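Local coordinates for protein beta-agarase AgaA (Microbulbifer thermotolerans, PDB 3WZ1) that cuts the beta-1,4-galactosidic linkages of agarose from within the chain, releasing mainly neoagarotetraose, through this GH16 jelly-roll catalytic domain, at residues Y201-G205 against K206-T210. Residues are numbered along the deposited sequence; the frame is centred on the assembly and turned at random.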
ATOM      1  N   TYR A 201      -4.459   2.944  12.462  1.00  9.51           N
ATOM      2  CA  TYR A 201      -4.009   3.712  11.293  1.00  9.42           C
ATOM      3  C   TYR A 201      -3.529   5.100  11.672  1.00  9.50           C
ATOM      4  O   TYR A 201      -4.232   5.827  12.402  1.00  9.92           O
ATOM      5  CB  TYR A 201      -5.129   3.848  10.266  1.00  9.27           C
ATOM      6  CG  TYR A 201      -5.526   2.522   9.630  1.00  9.26           C
ATOM      7  CD1 TYR A 201      -6.364   1.638  10.287  1.00  9.48           C
ATOM      8  CD2 TYR A 201      -5.043   2.151   8.376  1.00  9.30           C
ATOM      9  CE1 TYR A 201      -6.707   0.430   9.718  1.00  9.45           C
ATOM     10  CE2 TYR A 201      -5.399   0.936   7.794  1.00  9.27           C
ATOM     11  CZ  TYR A 201      -6.229   0.076   8.467  1.00  9.47           C
ATOM     12  OH  TYR A 201      -6.599  -1.150   7.936  1.00  9.85           O
ATOM     13  N   TYR A 202      -2.382   5.487  11.126  1.00  9.53           N
ATOM     14  CA  TYR A 202      -1.754   6.775  11.416  1.00  9.68           C
ATOM     15  C   TYR A 202      -1.459   7.535  10.129  1.00  9.84           C
ATOM     16  O   TYR A 202      -0.906   6.967   9.181  1.00  9.88           O
ATOM     17  CB  TYR A 202      -0.448   6.561  12.173  1.00  9.91           C
ATOM     18  CG  TYR A 202      -0.622   5.906  13.526  1.00 10.01           C
ATOM     19  CD1 TYR A 202      -0.736   4.532  13.652  1.00 10.39           C
ATOM     20  CD2 TYR A 202      -0.608   6.671  14.676  1.00 10.14           C
ATOM     21  CE1 TYR A 202      -0.865   3.937  14.887  1.00 10.43           C
ATOM     22  CE2 TYR A 202      -0.728   6.095  15.921  1.00 10.32           C
ATOM     23  CZ  TYR A 202      -0.866   4.716  16.023  1.00 10.75           C
ATOM     24  OH  TYR A 202      -0.997   4.143  17.266  1.00 11.30           O
ATOM     25  N   VAL A 203      -1.852   8.809  10.085  1.00  9.45           N
ATOM     26  CA  VAL A 203      -1.604   9.659   8.928  1.00  9.77           C
ATOM     27  C   VAL A 203      -0.767  10.846   9.401  1.00  9.66           C
ATOM     28  O   VAL A 203      -1.175  11.557  10.328  1.00  9.86           O
ATOM     29  CB  VAL A 203      -2.913  10.128   8.272  1.00  9.85           C
ATOM     30  CG1 VAL A 203      -2.634  11.123   7.152  1.00 10.21           C
ATOM     31  CG2 VAL A 203      -3.712   8.939   7.736  1.00  9.82           C
ATOM     32  N   ASP A 204       0.415  11.028   8.816  1.00  9.50           N
ATOM     33  CA  ASP A 204       1.296  12.131   9.179  1.00 10.02           C
ATOM     34  C   ASP A 204       1.502  12.240  10.702  1.00 10.81           C
ATOM     35  O   ASP A 204       1.466  13.340  11.287  1.00 11.63           O
ATOM     36  CB  ASP A 204       0.784  13.433   8.552  1.00 10.02           C
ATOM     37  CG  ASP A 204       0.807  13.396   7.031  1.00 10.21           C
ATOM     38  OD1 ASP A 204       1.750  12.793   6.513  1.00 10.14           O
ATOM     39  OD2 ASP A 204      -0.082  14.013   6.397  1.00 10.83           O
ATOM     40  N   GLY A 205       1.697  11.079  11.327  1.00 11.89           N
ATOM     41  CA  GLY A 205       2.059  10.988  12.724  1.00 12.55           C
ATOM     42  C   GLY A 205       0.918  10.982  13.707  1.00 13.40           C
ATOM     43  O   GLY A 205       1.168  10.956  14.908  1.00 14.93           O
ATOM     44  N   LYS A 206      -0.314  10.981  13.227  1.00 13.37           N
ATOM     45  CA  LYS A 206      -1.478  11.057  14.123  1.00 14.88           C
ATOM     46  C   LYS A 206      -2.370   9.851  13.961  1.00 12.87           C
ATOM     47  O   LYS A 206      -2.644   9.422  12.839  1.00 11.52           O
ATOM     48  CB  LYS A 206      -2.273  12.323  13.835  1.00 17.88           C
ATOM     49  CG  LYS A 206      -1.485  13.610  14.057  1.00 22.15           C
ATOM     50  CD  LYS A 206      -1.035  13.770  15.507  1.00 25.40           C
ATOM     51  CE  LYS A 206      -0.299  15.082  15.748  1.00 29.21           C
ATOM     52  NZ  LYS A 206      -1.024  16.244  15.174  1.00 31.49           N
ATOM     53  N   LEU A 207      -2.828   9.301  15.084  1.00 12.10           N
ATOM     54  CA  LEU A 207      -3.803   8.213  15.054  1.00 11.95           C
ATOM     55  C   LEU A 207      -5.105   8.747  14.492  1.00 12.53           C
ATOM     56  O   LEU A 207      -5.679   9.693  15.064  1.00 13.17           O
ATOM     57  CB  LEU A 207      -4.037   7.662  16.470  1.00 12.35           C
ATOM     58  CG  LEU A 207      -5.089   6.565  16.602  1.00 12.44           C
ATOM     59  CD1 LEU A 207      -4.619   5.297  15.917  1.00 12.46           C
ATOM     60  CD2 LEU A 207      -5.369   6.277  18.066  1.00 12.76           C
ATOM     61  N   VAL A 208      -5.606   8.132  13.421  1.00 11.75           N
ATOM     62  CA  VAL A 208      -6.883   8.552  12.834  1.00 11.30           C
ATOM     63  C   VAL A 208      -7.987   7.493  12.863  1.00 11.54           C
ATOM     64  O   VAL A 208      -9.160   7.843  12.715  1.00 13.08           O
ATOM     65  CB  VAL A 208      -6.712   9.086  11.388  1.00 11.43           C
ATOM     66  CG1 VAL A 208      -5.785  10.285  11.372  1.00 11.40           C
ATOM     67  CG2 VAL A 208      -6.213   8.012  10.425  1.00 11.76           C
ATOM     68  N   ARG A 209      -7.652   6.221  13.063  1.00 10.84           N
ATOM     69  CA  ARG A 209      -8.667   5.164  13.066  1.00 11.05           C
ATOM     70  C   ARG A 209      -8.124   3.935  13.753  1.00 11.80           C
ATOM     71  O   ARG A 209      -6.982   3.522  13.500  1.00 11.40           O
ATOM     72  CB  ARG A 209      -9.072   4.811  11.628  1.00 11.09           C
ATOM     73  CG  ARG A 209     -10.037   3.647  11.476  1.00 11.05           C
ATOM     74  CD  ARG A 209     -10.498   3.584  10.030  1.00 10.85           C
ATOM     75  NE  ARG A 209     -11.297   2.423   9.677  1.00 10.77           N
ATOM     76  CZ  ARG A 209     -12.623   2.315   9.791  1.00 10.71           C
ATOM     77  NH1 ARG A 209     -13.354   3.294  10.331  1.00 11.15           N
ATOM     78  NH2 ARG A 209     -13.220   1.223   9.356  1.00 11.22           N
ATOM     79  N   THR A 210      -8.968   3.311  14.575  1.00 11.21           N
ATOM     80  CA  THR A 210      -8.645   2.053  15.218  1.00 11.55           C
ATOM     81  C   THR A 210      -9.682   1.042  14.778  1.00 11.76           C
ATOM     82  O   THR A 210     -10.887   1.304  14.851  1.00 12.54           O
ATOM     83  CB  THR A 210      -8.630   2.192  16.753  1.00 12.00           C
ATOM     84  OG1 THR A 210      -7.616   3.119  17.131  1.00 12.45           O
ATOM     85  CG2 THR A 210      -8.352   0.861  17.406  1.00 12.54           C
TER
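Tyr202 and Leu207 pack against each other on one face of a beta hairpin formed by strands 198-203 and 206-212 of the GH16 jelly roll, with a two-residue turn. Leu207 CD1 sits over the face of the Tyr202 ring, offset toward its rim, in a CH-pi contact 4.0 Å from the centroid, while Leu207 CB lies 3.7 Å from Tyr202 CE2. Leu207 turns CG opposite the backbone N (chi1 177°), which slants the isobutyl group across the ring and brings CD1 to the phenol end, 3.8 Å from Tyr202 CZ. Tyr202 OH is hydrogen-bonded to Glu200 OE1. Replacing Tyr202 by an alanine is likely to leave Leu207 CD1 without the aromatic surface beneath it and Glu200 without its phenol partner. On the face that carries Tyr201 and Val203, the valines meet through single methyls, Val203 CG2 and Val208 CG2 3.8 Å apart. A classic beta bulge brings Val208 and Arg209 both opposite Tyr201: Val208 N donates to Tyr201 O, and Tyr201 N donates to Arg209 O in an almost straight bond of 2.8 Å (177°). Arg209 O also lies at the edge of the Tyr201 ring, in its plane. Tyr201 OH is hydrogen-bonded to Ser153 O, the extended Arg209 side chain forms a salt bridge with Asp169, and Asp204 is held by His187 and Arg188 of the neighbouring strand 187-195. The type I' turn from Val203 to Lys206 reverses the chain. Val203 N donates to Lys206 O, whereas the return bond, Lys206 N to Val203 O at 3.1 Å, arrives from above the carbonyl plane, 59° out of it.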